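Local coordinates for protein ubiquitin-conjugating enzyme E2, putative (Plasmodium falciparum, PDB 2Q0V) that probably takes part in ubiquitin transfer as a member of the ubiquitin-conjugating enzyme E2 family, at residues T67-S75 with R143-E151; S39-E47 with N56-Q64. All blocks are in the same frame, centred on the assembly; numbering follows the deposited sequence.

Contact 1 (T67-S75 with R143-E151); sequences TVFENRIYS and RLPQPNEGE
R72, V68 and Q146 do most of the work where the C-terminal coil of this ubiquitin-conjugating (UBC) fold runs past the two overlapping turns, type I from T67 to E70 and type II from F69 to R72, that lead into strand 73-79. R72 reaches across with its chain extended from CG to NE and gives NH2 to P147 O at 2.8 Å. That bond is almost straight, 176° at the hydrogen, and the oxygen lies in the guanidinium plane. E149 comes over one face of the same group, its CB 3.9 Å above the plane and over the centre. Its carboxylate makes no salt bridge: R72 NE and E149 OE1 stay 4.5 Å apart, with the oxygen well out of the guanidinium plane, so any attraction is probably electrostatic at a distance.

Q146 folds back through chi2 (-59°), which carries its amide up to the F69 ring, with the two planes 53° apart and Q146 NE2 3.4 Å from F69 CE2. Both ends of the amide are held: NE2 donates to L144 O at 3.0 Å from above that carbonyl's plane, and OE1 accepts from the backbone N of E98, which together should fix its rotation. V68 fills the corner alongside. Its CB and both methyls face L144 O, CG2 coming within 3.2 Å, and the backbone of V68 is hydrogen-bonded to K142, the residue before R143. The same V68 CG2 meets Q146 NE2 and, within its own turn, lies against one face of the F69 ring. At the start of strand 73-79, E149 OE2 accepts a hydrogen bond from a water at 2.9 Å, and that water makes a weak second one to I73 O.

Contact 2 (S39-E47 with N56-Q64); sequences SEGVSFGLE and NWSCTIFGQ
L46 sets its CD2 methyl over one face of the W57 indole, 4.2 Å from the centroid of the six-membered ring and 15° off its normal, a CH-pi contact near the turn end of a beta hairpin. F44 lies beside the same indole, pointing the same way, and W57 CZ3 meets its ring at the edge, 4.0 Å from F44 CD1. A chi1 of 59°, with CG between the backbone N and the carbonyl carbon, sets the F44 ring there; its CB lies 3.7 Å from C59 SG. F44, V42, C59 and I61 share one face of the sheet.

On the other face S43 OG presses on T60 CB at 3.2 Å and shares a water with T60 OG1, the second link being weak. S43 and T60 form a hydrogen-bonded antiparallel pair. G45 and S58 make another, although the bond from S58 N to G45 O is weak. Beyond them E47 N donates to N56 O at 3.0 Å, while the E47 and N56 side chains run side by side.

Helix 125-135 packs on the face of F44 and I61 through L129 and L132, while L30 of helix 22-34 touches both L46 and W57. Strand 56-62 then passes its outer backbone bonds on to strand 73-79, leaving 42-46 at the edge of the sheet.

How the contacts relate
The two contacts meet at the start of strand 73-79: R72 O lies 2.7 Å from G63 N and Y74 N 2.9 Å from I61 O, probable backbone hydrogen bonds that join contact 1 to strand 56-62 and the residue just after it. Their centres are 15 Å apart. Contact 2 is the more buried, an antiparallel ladder of backbone bonds with aromatic and aliphatic side chains facing two helices. Contact 1 sits at the surface, further from the centre of the chain; it ties a loop to a coil distant in sequence, mainly through side chains, with a single direct hydrogen bond across it. Packing of I73 on T60 and N71 on F62 closes the seam between them.

Contact 1 (T67-S75 with R143-E151)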
ATOM      1  N   THR A  67      10.772  16.373  -3.374  1.00 38.37           N
ATOM      2  CA  THR A  67      10.372  15.747  -4.629  1.00 38.14           C
ATOM      3  C   THR A  67       9.125  16.467  -5.091  1.00 38.77           C
ATOM      4  O   THR A  67       8.566  17.273  -4.343  1.00 39.23           O
ATOM      5  CB  THR A  67      10.087  14.214  -4.428  1.00 37.92           C
ATOM      6  OG1 THR A  67       9.024  14.033  -3.479  1.00 37.09           O
ATOM      7  CG2 THR A  67      11.311  13.509  -3.893  1.00 36.56           C
ATOM      8  N   VAL A  68       8.666  16.175  -6.299  1.00 38.85           N
ATOM      9  CA  VAL A  68       7.399  16.729  -6.775  1.00 39.32           C
ATOM     10  C   VAL A  68       6.184  16.279  -5.937  1.00 39.54           C
ATOM     11  O   VAL A  68       5.049  16.730  -6.180  1.00 40.26           O
ATOM     12  CB  VAL A  68       7.151  16.307  -8.239  1.00 39.75           C
ATOM     13  CG1 VAL A  68       8.110  17.061  -9.197  1.00 40.53           C
ATOM     14  CG2 VAL A  68       7.312  14.801  -8.391  1.00 37.90           C
ATOM     15  N   PHE A  69       6.421  15.370  -4.984  1.00 38.75           N
ATOM     16  CA  PHE A  69       5.369  14.732  -4.165  1.00 38.10           C
ATOM     17  C   PHE A  69       5.315  15.392  -2.791  1.00 38.45           C
ATOM     18  O   PHE A  69       4.388  15.179  -2.022  1.00 38.25           O
ATOM     19  CB  PHE A  69       5.652  13.229  -3.989  1.00 37.11           C
ATOM     20  CG  PHE A  69       5.837  12.487  -5.284  1.00 35.60           C
ATOM     21  CD1 PHE A  69       7.121  12.178  -5.745  1.00 33.32           C
ATOM     22  CD2 PHE A  69       4.744  12.120  -6.047  1.00 34.13           C
ATOM     23  CE1 PHE A  69       7.316  11.508  -6.925  1.00 30.98           C
ATOM     24  CE2 PHE A  69       4.923  11.452  -7.256  1.00 35.80           C
ATOM     25  CZ  PHE A  69       6.224  11.153  -7.700  1.00 35.10           C
ATOM     26  N   GLU A  70       6.355  16.161  -2.497  1.00 39.59           N
ATOM     27  CA  GLU A  70       6.522  16.939  -1.278  1.00 41.48           C
ATOM     28  C   GLU A  70       5.214  17.510  -0.754  1.00 41.42           C
ATOM     29  O   GLU A  70       4.502  18.221  -1.493  1.00 41.48           O
ATOM     30  CB  GLU A  70       7.411  18.110  -1.642  1.00 42.09           C
ATOM     31  CG  GLU A  70       8.280  18.639  -0.546  1.00 46.66           C
ATOM     32  CD  GLU A  70       9.237  19.688  -1.081  1.00 51.24           C
ATOM     33  OE1 GLU A  70       8.897  20.342  -2.093  1.00 52.07           O
ATOM     34  OE2 GLU A  70      10.329  19.850  -0.497  1.00 55.20           O
ATOM     35  N   ASN A  71       4.905  17.209   0.505  1.00 41.16           N
ATOM     36  CA  ASN A  71       3.739  17.794   1.214  1.00 41.81           C
ATOM     37  C   ASN A  71       2.351  17.410   0.712  1.00 41.29           C
ATOM     38  O   ASN A  71       1.356  18.047   1.074  1.00 41.44           O
ATOM     39  CB  ASN A  71       3.840  19.330   1.304  1.00 42.02           C
ATOM     40  CG  ASN A  71       5.003  19.775   2.165  1.00 43.90           C
ATOM     41  OD1 ASN A  71       5.197  19.280   3.288  1.00 44.82           O
ATOM     42  ND2 ASN A  71       5.807  20.700   1.635  1.00 47.04           N
ATOM     43  N   ARG A  72       2.289  16.368  -0.106  1.00 40.17           N
ATOM     44  CA  ARG A  72       1.021  15.871  -0.578  1.00 38.75           C
ATOM     45  C   ARG A  72       0.640  14.572   0.134  1.00 37.81           C
ATOM     46  O   ARG A  72       1.514  13.793   0.548  1.00 37.47           O
ATOM     47  CB  ARG A  72       1.077  15.666  -2.087  1.00 39.12           C
ATOM     48  CG  ARG A  72       1.474  16.903  -2.866  1.00 39.61           C
ATOM     49  CD  ARG A  72       1.183  16.659  -4.316  1.00 42.99           C
ATOM     50  NE  ARG A  72       1.418  17.829  -5.152  1.00 44.59           N
ATOM     51  CZ  ARG A  72       0.907  17.981  -6.367  1.00 44.85           C
ATOM     52  NH1 ARG A  72       1.170  19.083  -7.045  1.00 45.86           N
ATOM     53  NH2 ARG A  72       0.136  17.038  -6.897  1.00 43.98           N
ATOM     54  N   ILE A  73      -0.666  14.371   0.275  1.00 36.40           N
ATOM     55  CA  ILE A  73      -1.242  13.191   0.867  1.00 35.78           C
ATOM     56  C   ILE A  73      -1.871  12.388  -0.248  1.00 35.07           C
ATOM     57  O   ILE A  73      -2.661  12.922  -1.021  1.00 35.05           O
ATOM     58  CB  ILE A  73      -2.349  13.534   1.898  1.00 36.39           C
ATOM     59  CG1 ILE A  73      -1.860  14.563   2.913  1.00 36.82           C
ATOM     60  CG2 ILE A  73      -2.868  12.255   2.616  1.00 35.10           C
ATOM     61  CD1 ILE A  73      -0.578  14.130   3.615  1.00 40.50           C
ATOM     62  N   TYR A  74      -1.524  11.107  -0.333  1.00 34.33           N
ATOM     63  CA  TYR A  74      -2.112  10.232  -1.341  1.00 33.29           C
ATOM     64  C   TYR A  74      -2.938   9.198  -0.657  1.00 33.40           C
ATOM     65  O   TYR A  74      -2.468   8.565   0.285  1.00 33.59           O
ATOM     66  CB  TYR A  74      -1.036   9.591  -2.216  1.00 32.91           C
ATOM     67  CG  TYR A  74      -0.295  10.622  -3.028  1.00 31.28           C
ATOM     68  CD1 TYR A  74       0.833  11.241  -2.514  1.00 29.64           C
ATOM     69  CD2 TYR A  74      -0.739  10.991  -4.294  1.00 30.48           C
ATOM     70  CE1 TYR A  74       1.506  12.193  -3.218  1.00 29.45           C
ATOM     71  CE2 TYR A  74      -0.067  11.971  -5.019  1.00 30.86           C
ATOM     72  CZ  TYR A  74       1.060  12.565  -4.463  1.00 30.98           C
ATOM     73  OH  TYR A  74       1.763  13.541  -5.148  1.00 32.20           O
ATOM     74  N   SER A  75      -4.185   9.063  -1.112  1.00 33.75           N
ATOM     75  CA  SER A  75      -5.114   8.033  -0.645  1.00 34.00           C
ATOM     76  C   SER A  75      -5.091   6.816  -1.576  1.00 33.97           C
ATOM     77  O   SER A  75      -5.050   6.957  -2.810  1.00 33.01           O
ATOM     78  CB  SER A  75      -6.550   8.566  -0.585  1.00 34.68           C
ATOM     79  OG  SER A  75      -6.759   9.362   0.569  1.00 37.21           O
ATOM     80  N   ARG A 143      11.163  14.071 -10.265  1.00 49.69           N
ATOM     81  CA  ARG A 143      11.053  15.316 -11.021  1.00 51.59           C
ATOM     82  C   ARG A 143       9.904  15.247 -12.012  1.00 51.46           C
ATOM     83  O   ARG A 143       9.770  16.116 -12.864  1.00 52.22           O
ATOM     84  CB  ARG A 143      12.357  15.613 -11.782  1.00 51.35           C
ATOM     85  CG  ARG A 143      13.464  16.200 -10.908  1.00 53.47           C
ATOM     86  CD  ARG A 143      14.768  16.408 -11.696  1.00 54.63           C
ATOM     87  NE  ARG A 143      15.297  15.136 -12.210  1.00 62.04           N
ATOM     88  CZ  ARG A 143      16.276  14.428 -11.638  1.00 63.80           C
ATOM     89  NH1 ARG A 143      16.657  13.279 -12.197  1.00 65.09           N
ATOM     90  NH2 ARG A 143      16.876  14.857 -10.519  1.00 62.00           N
ATOM     91  N   LEU A 144       9.071  14.221 -11.897  1.00 51.63           N
ATOM     92  CA  LEU A 144       7.954  14.025 -12.814  1.00 52.35           C
ATOM     93  C   LEU A 144       6.835  15.057 -12.552  1.00 52.57           C
ATOM     94  O   LEU A 144       6.427  15.245 -11.399  1.00 53.29           O
ATOM     95  CB  LEU A 144       7.420  12.604 -12.659  1.00 52.15           C
ATOM     96  CG  LEU A 144       7.361  11.663 -13.858  1.00 53.59           C
ATOM     97  CD1 LEU A 144       6.996  10.270 -13.332  1.00 54.98           C
ATOM     98  CD2 LEU A 144       6.365  12.116 -14.925  1.00 54.69           C
ATOM     99  N   PRO A 145       6.369  15.757 -13.604  1.00 52.66           N
ATOM    100  CA  PRO A 145       5.227  16.692 -13.439  1.00 52.45           C
ATOM    101  C   PRO A 145       3.918  16.012 -12.972  1.00 51.95           C
ATOM    102  O   PRO A 145       3.457  15.051 -13.591  1.00 51.56           O
ATOM    103  CB  PRO A 145       5.065  17.309 -14.844  1.00 52.49           C
ATOM    104  CG  PRO A 145       6.426  17.099 -15.515  1.00 52.68           C
ATOM    105  CD  PRO A 145       6.900  15.773 -14.987  1.00 52.65           C
ATOM    106  N   GLN A 146       3.330  16.552 -11.905  1.00 51.56           N
ATOM    107  CA  GLN A 146       2.206  15.936 -11.201  1.00 51.31           C
ATOM    108  C   GLN A 146       0.836  16.548 -11.518  1.00 52.34           C
ATOM    109  O   GLN A 146       0.748  17.739 -11.834  1.00 52.12           O
ATOM    110  CB  GLN A 146       2.439  16.036  -9.690  1.00 50.64           C
ATOM    111  CG  GLN A 146       3.655  15.272  -9.177  1.00 49.05           C
ATOM    112  CD  GLN A 146       3.567  13.795  -9.478  1.00 47.38           C
ATOM    113  OE1 GLN A 146       2.551  13.154  -9.190  1.00 45.73           O
ATOM    114  NE2 GLN A 146       4.613  13.254 -10.097  1.00 46.90           N
ATOM    115  N   PRO A 147      -0.251  15.744 -11.393  1.00 53.08           N
ATOM    116  CA  PRO A 147      -1.606  16.323 -11.423  1.00 53.56           C
ATOM    117  C   PRO A 147      -1.776  17.389 -10.322  1.00 54.46           C
ATOM    118  O   PRO A 147      -0.911  17.507  -9.443  1.00 54.30           O
ATOM    119  CB  PRO A 147      -2.510  15.115 -11.137  1.00 53.31           C
ATOM    120  CG  PRO A 147      -1.684  13.919 -11.478  1.00 53.34           C
ATOM    121  CD  PRO A 147      -0.273  14.280 -11.213  1.00 52.58           C
ATOM    122  N   ASN A 148      -2.858  18.168 -10.367  1.00 55.51           N
ATOM    123  CA  ASN A 148      -3.133  19.118  -9.277  1.00 56.87           C
ATOM    124  C   ASN A 148      -3.370  18.378  -7.966  1.00 56.97           C
ATOM    125  O   ASN A 148      -3.909  17.266  -7.967  1.00 56.67           O
ATOM    126  CB  ASN A 148      -4.323  20.033  -9.597  1.00 57.41           C
ATOM    127  CG  ASN A 148      -4.032  21.007 -10.738  1.00 59.71           C
ATOM    128  OD1 ASN A 148      -2.963  21.631 -10.799  1.00 61.48           O
ATOM    129  ND2 ASN A 148      -4.991  21.138 -11.652  1.00 62.27           N
ATOM    130  N   GLU A 149      -2.965  19.002  -6.863  1.00 57.20           N
ATOM    131  CA  GLU A 149      -3.064  18.385  -5.540  1.00 57.95           C
ATOM    132  C   GLU A 149      -4.507  18.086  -5.137  1.00 57.94           C
ATOM    133  O   GLU A 149      -5.396  18.909  -5.325  1.00 58.12           O
ATOM    134  CB  GLU A 149      -2.353  19.233  -4.465  1.00 57.57           C
ATOM    135  CG  GLU A 149      -2.724  18.858  -3.027  1.00 57.85           C
ATOM    136  CD  GLU A 149      -1.724  19.350  -1.991  1.00 59.43           C
ATOM    137  OE1 GLU A 149      -0.995  20.326  -2.278  1.00 61.32           O
ATOM    138  OE2 GLU A 149      -1.664  18.755  -0.881  1.00 61.28           O
ATOM    139  N   GLY A 150      -4.723  16.890  -4.594  1.00 58.17           N
ATOM    140  CA  GLY A 150      -6.037  16.467  -4.111  1.00 58.03           C
ATOM    141  C   GLY A 150      -6.991  15.950  -5.175  1.00 57.69           C
ATOM    142  O   GLY A 150      -8.034  15.374  -4.837  1.00 58.10           O
ATOM    143  N   GLU A 151      -6.643  16.170  -6.442  1.00 56.96           N
ATOM    144  CA  GLU A 151      -7.334  15.565  -7.585  1.00 56.64           C
ATOM    145  C   GLU A 151      -7.421  14.038  -7.489  1.00 56.07           C
ATOM    146  O   GLU A 151      -6.440  13.379  -7.163  1.00 55.86           O
ATOM    147  CB  GLU A 151      -6.602  15.954  -8.862  1.00 57.02           C
ATOM    148  CG  GLU A 151      -7.323  15.628 -10.145  1.00 57.81           C
ATOM    149  CD  GLU A 151      -7.183  16.750 -11.143  1.00 59.79           C
ATOM    150  OE1 GLU A 151      -8.004  17.686 -11.051  1.00 59.87           O
ATOM    151  OE2 GLU A 151      -6.247  16.715 -11.990  1.00 59.64           O
TER
HETATM  152  O   HOH W   1      -3.248  16.354  -1.078  1.00 47.96           O

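Contact 2 (S39-E47 with N56-Q64)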
ATOM      1  N   SER A  39       5.029   2.878  10.370  1.00 40.68           N
ATOM      2  CA  SER A  39       6.258   3.526   9.964  1.00 41.10           C
ATOM      3  C   SER A  39       5.922   4.907   9.399  1.00 41.43           C
ATOM      4  O   SER A  39       4.714   5.265   9.241  1.00 43.11           O
ATOM      5  CB  SER A  39       7.072   2.708   8.956  1.00 41.55           C
ATOM      6  OG  SER A  39       6.397   2.421   7.755  1.00 40.55           O
ATOM      7  N   GLU A  40       6.957   5.675   9.108  1.00 39.69           N
ATOM      8  CA  GLU A  40       6.803   7.024   8.555  1.00 39.85           C
ATOM      9  C   GLU A  40       6.573   7.037   7.029  1.00 39.04           C
ATOM     10  O   GLU A  40       7.093   6.184   6.305  1.00 40.50           O
ATOM     11  CB  GLU A  40       8.044   7.886   8.927  1.00 39.14           C
ATOM     12  CG  GLU A  40       9.235   7.692   8.020  1.00 38.31           C
ATOM     13  CD  GLU A  40      10.582   8.299   8.516  1.00 40.06           C
ATOM     14  OE1 GLU A  40      10.760   8.741   9.680  1.00 40.48           O
ATOM     15  OE2 GLU A  40      11.514   8.292   7.701  1.00 39.72           O
ATOM     16  N   GLY A  41       5.759   7.921   6.489  1.00 38.79           N
ATOM     17  CA  GLY A  41       4.551   8.440   7.027  1.00 38.46           C
ATOM     18  C   GLY A  41       3.618   7.646   6.117  1.00 38.83           C
ATOM     19  O   GLY A  41       3.438   7.960   4.921  1.00 37.58           O
ATOM     20  N   VAL A  42       3.148   6.521   6.657  1.00 38.97           N
ATOM     21  CA  VAL A  42       2.120   5.734   6.025  1.00 39.04           C
ATOM     22  C   VAL A  42       1.102   5.442   7.098  1.00 38.74           C
ATOM     23  O   VAL A  42       1.404   5.424   8.278  1.00 38.80           O
ATOM     24  CB  VAL A  42       2.616   4.404   5.350  1.00 39.23           C
ATOM     25  CG1 VAL A  42       3.841   4.613   4.461  1.00 38.19           C
ATOM     26  CG2 VAL A  42       2.837   3.290   6.375  1.00 40.03           C
ATOM     27  N   SER A  43      -0.137   5.265   6.676  1.00 39.11           N
ATOM     28  CA  SER A  43      -1.130   4.703   7.552  1.00 38.74           C
ATOM     29  C   SER A  43      -1.943   3.686   6.752  1.00 37.88           C
ATOM     30  O   SER A  43      -1.925   3.679   5.512  1.00 37.75           O
ATOM     31  CB  SER A  43      -1.978   5.799   8.149  1.00 38.38           C
ATOM     32  OG  SER A  43      -2.793   6.332   7.142  1.00 43.91           O
ATOM     33  N   PHE A  44      -2.601   2.786   7.464  1.00 37.28           N
ATOM     34  CA  PHE A  44      -3.444   1.785   6.820  1.00 36.75           C
ATOM     35  C   PHE A  44      -4.467   1.232   7.800  1.00 37.83           C
ATOM     36  O   PHE A  44      -4.228   1.168   9.014  1.00 36.70           O
ATOM     37  CB  PHE A  44      -2.618   0.661   6.157  1.00 36.01           C
ATOM     38  CG  PHE A  44      -1.718  -0.103   7.094  1.00 33.01           C
ATOM     39  CD1 PHE A  44      -2.128  -1.306   7.650  1.00 33.64           C
ATOM     40  CD2 PHE A  44      -0.446   0.363   7.397  1.00 32.62           C
ATOM     41  CE1 PHE A  44      -1.275  -2.048   8.509  1.00 32.74           C
ATOM     42  CE2 PHE A  44       0.410  -0.351   8.257  1.00 31.85           C
ATOM     43  CZ  PHE A  44      -0.009  -1.560   8.821  1.00 33.33           C
ATOM     44  N   GLY A  45      -5.619   0.858   7.248  1.00 39.09           N
ATOM     45  CA  GLY A  45      -6.694   0.263   8.033  1.00 41.02           C
ATOM     46  C   GLY A  45      -7.804  -0.257   7.150  1.00 42.27           C
ATOM     47  O   GLY A  45      -7.717  -0.230   5.927  1.00 42.65           O
ATOM     48  N   LEU A  46      -8.857  -0.747   7.778  1.00 44.12           N
ATOM     49  CA  LEU A  46      -9.986  -1.291   7.059  1.00 45.56           C
ATOM     50  C   LEU A  46     -10.796  -0.172   6.433  1.00 46.78           C
ATOM     51  O   LEU A  46     -10.969   0.881   7.019  1.00 45.95           O
ATOM     52  CB  LEU A  46     -10.848  -2.122   8.007  1.00 45.35           C
ATOM     53  CG  LEU A  46     -10.282  -3.485   8.397  1.00 44.33           C
ATOM     54  CD1 LEU A  46     -11.250  -4.156   9.334  1.00 46.21           C
ATOM     55  CD2 LEU A  46     -10.052  -4.356   7.195  1.00 43.49           C
ATOM     56  N   GLU A  47     -11.249  -0.405   5.212  1.00 49.54           N
ATOM     57  CA  GLU A  47     -12.148   0.517   4.524  1.00 52.78           C
ATOM     58  C   GLU A  47     -13.431   0.683   5.348  1.00 53.63           C
ATOM     59  O   GLU A  47     -13.914   1.802   5.547  1.00 53.77           O
ATOM     60  CB  GLU A  47     -12.448  -0.034   3.141  1.00 52.25           C
ATOM     61  CG  GLU A  47     -13.113   0.918   2.169  1.00 55.11           C
ATOM     62  CD  GLU A  47     -13.141   0.337   0.749  1.00 56.02           C
ATOM     63  OE1 GLU A  47     -12.851  -0.882   0.584  1.00 60.59           O
ATOM     64  OE2 GLU A  47     -13.440   1.091  -0.206  1.00 60.01           O
ATOM     65  N   ASN A  56     -10.367  -5.394   2.249  1.00 41.50           N
ATOM     66  CA  ASN A  56     -10.242  -4.053   1.667  1.00 41.63           C
ATOM     67  C   ASN A  56      -9.671  -3.021   2.650  1.00 39.95           C
ATOM     68  O   ASN A  56     -10.227  -2.803   3.737  1.00 39.36           O
ATOM     69  CB  ASN A  56     -11.601  -3.564   1.151  1.00 42.19           C
ATOM     70  CG  ASN A  56     -11.737  -3.705  -0.373  1.00 47.67           C
ATOM     71  OD1 ASN A  56     -12.179  -4.760  -0.893  1.00 50.96           O
ATOM     72  ND2 ASN A  56     -11.357  -2.634  -1.103  1.00 49.73           N
ATOM     73  N   TRP A  57      -8.581  -2.375   2.256  1.00 38.24           N
ATOM     74  CA  TRP A  57      -7.879  -1.476   3.170  1.00 37.55           C
ATOM     75  C   TRP A  57      -7.781  -0.089   2.621  1.00 37.18           C
ATOM     76  O   TRP A  57      -7.365   0.094   1.479  1.00 37.29           O
ATOM     77  CB  TRP A  57      -6.473  -2.006   3.514  1.00 37.12           C
ATOM     78  CG  TRP A  57      -6.503  -3.362   4.200  1.00 37.18           C
ATOM     79  CD1 TRP A  57      -6.871  -4.559   3.640  1.00 35.37           C
ATOM     80  CD2 TRP A  57      -6.152  -3.652   5.555  1.00 35.65           C
ATOM     81  NE1 TRP A  57      -6.774  -5.568   4.563  1.00 32.31           N
ATOM     82  CE2 TRP A  57      -6.332  -5.046   5.745  1.00 35.71           C
ATOM     83  CE3 TRP A  57      -5.693  -2.879   6.623  1.00 35.70           C
ATOM     84  CZ2 TRP A  57      -6.093  -5.676   6.978  1.00 35.89           C
ATOM     85  CZ3 TRP A  57      -5.448  -3.498   7.835  1.00 35.52           C
ATOM     86  CH2 TRP A  57      -5.640  -4.892   8.001  1.00 36.33           C
ATOM     87  N   SER A  58      -8.161   0.876   3.454  1.00 37.23           N
ATOM     88  CA  SER A  58      -7.896   2.285   3.211  1.00 38.14           C
ATOM     89  C   SER A  58      -6.521   2.697   3.756  1.00 37.59           C
ATOM     90  O   SER A  58      -6.239   2.519   4.941  1.00 37.63           O
ATOM     91  CB  SER A  58      -8.977   3.146   3.850  1.00 37.90           C
ATOM     92  OG  SER A  58     -10.156   3.043   3.090  1.00 41.77           O
ATOM     93  N   CYS A  59      -5.704   3.271   2.874  1.00 37.32           N
ATOM     94  CA  CYS A  59      -4.305   3.601   3.142  1.00 37.18           C
ATOM     95  C   CYS A  59      -3.945   5.044   2.789  1.00 37.20           C
ATOM     96  O   CYS A  59      -4.546   5.651   1.903  1.00 37.54           O
ATOM     97  CB  CYS A  59      -3.399   2.644   2.378  1.00 36.41           C
ATOM     98  SG  CYS A  59      -3.778   0.897   2.666  1.00 37.83           S
ATOM     99  N   THR A  60      -2.954   5.579   3.488  1.00 37.50           N
ATOM    100  CA  THR A  60      -2.415   6.905   3.219  1.00 38.11           C
ATOM    101  C   THR A  60      -0.885   6.855   3.109  1.00 38.48           C
ATOM    102  O   THR A  60      -0.206   6.218   3.942  1.00 38.30           O
ATOM    103  CB  THR A  60      -2.814   7.894   4.327  1.00 38.32           C
ATOM    104  OG1 THR A  60      -4.242   7.956   4.424  1.00 39.93           O
ATOM    105  CG2 THR A  60      -2.318   9.271   4.024  1.00 38.25           C
ATOM    106  N   ILE A  61      -0.371   7.531   2.079  1.00 38.17           N
ATOM    107  CA  ILE A  61       1.047   7.792   1.884  1.00 38.89           C
ATOM    108  C   ILE A  61       1.297   9.325   1.922  1.00 38.30           C
ATOM    109  O   ILE A  61       0.724  10.083   1.121  1.00 37.29           O
ATOM    110  CB  ILE A  61       1.532   7.245   0.508  1.00 38.98           C
ATOM    111  CG1 ILE A  61       1.621   5.722   0.513  1.00 41.44           C
ATOM    112  CG2 ILE A  61       2.901   7.783   0.136  1.00 40.47           C
ATOM    113  CD1 ILE A  61       1.883   5.159  -0.898  1.00 39.33           C
ATOM    114  N   PHE A  62       2.155   9.763   2.839  1.00 37.57           N
ATOM    115  CA  PHE A  62       2.759  11.093   2.747  1.00 36.83           C
ATOM    116  C   PHE A  62       3.829  11.165   1.645  1.00 35.64           C
ATOM    117  O   PHE A  62       4.707  10.301   1.545  1.00 34.28           O
ATOM    118  CB  PHE A  62       3.339  11.490   4.091  1.00 38.13           C
ATOM    119  CG  PHE A  62       3.956  12.866   4.122  1.00 41.01           C
ATOM    120  CD1 PHE A  62       5.238  13.053   4.646  1.00 43.63           C
ATOM    121  CD2 PHE A  62       3.257  13.987   3.650  1.00 41.85           C
ATOM    122  CE1 PHE A  62       5.831  14.357   4.688  1.00 44.03           C
ATOM    123  CE2 PHE A  62       3.829  15.268   3.689  1.00 42.32           C
ATOM    124  CZ  PHE A  62       5.120  15.455   4.211  1.00 41.88           C
ATOM    125  N   GLY A  63       3.724  12.182   0.797  1.00 34.51           N
ATOM    126  CA  GLY A  63       4.731  12.460  -0.220  1.00 33.94           C
ATOM    127  C   GLY A  63       6.124  12.622   0.347  1.00 34.33           C
ATOM    128  O   GLY A  63       6.323  12.978   1.502  1.00 33.73           O
ATOM    129  N   GLN A  64       7.110  12.347  -0.479  1.00 35.06           N
ATOM    130  CA  GLN A  64       8.489  12.331  -0.028  1.00 35.95           C
ATOM    131  C   GLN A  64       9.100  13.779  -0.041  1.00 35.76           C
ATOM    132  O   GLN A  64       9.037  14.480  -1.071  1.00 36.12           O
ATOM    133  CB  GLN A  64       9.234  11.313  -0.920  1.00 36.35           C
ATOM    134  CG  GLN A  64      10.489  10.665  -0.393  1.00 37.36           C
ATOM    135  CD  GLN A  64      10.403   9.946   0.937  1.00 38.95           C
ATOM    136  OE1 GLN A  64      10.106   8.750   1.003  1.00 42.20           O
ATOM    137  NE2 GLN A  64      10.803  10.632   1.988  1.00 36.99           N
TER
HETATM  138  O   HOH W   2      -5.461   5.603   6.424  1.00 54.05           O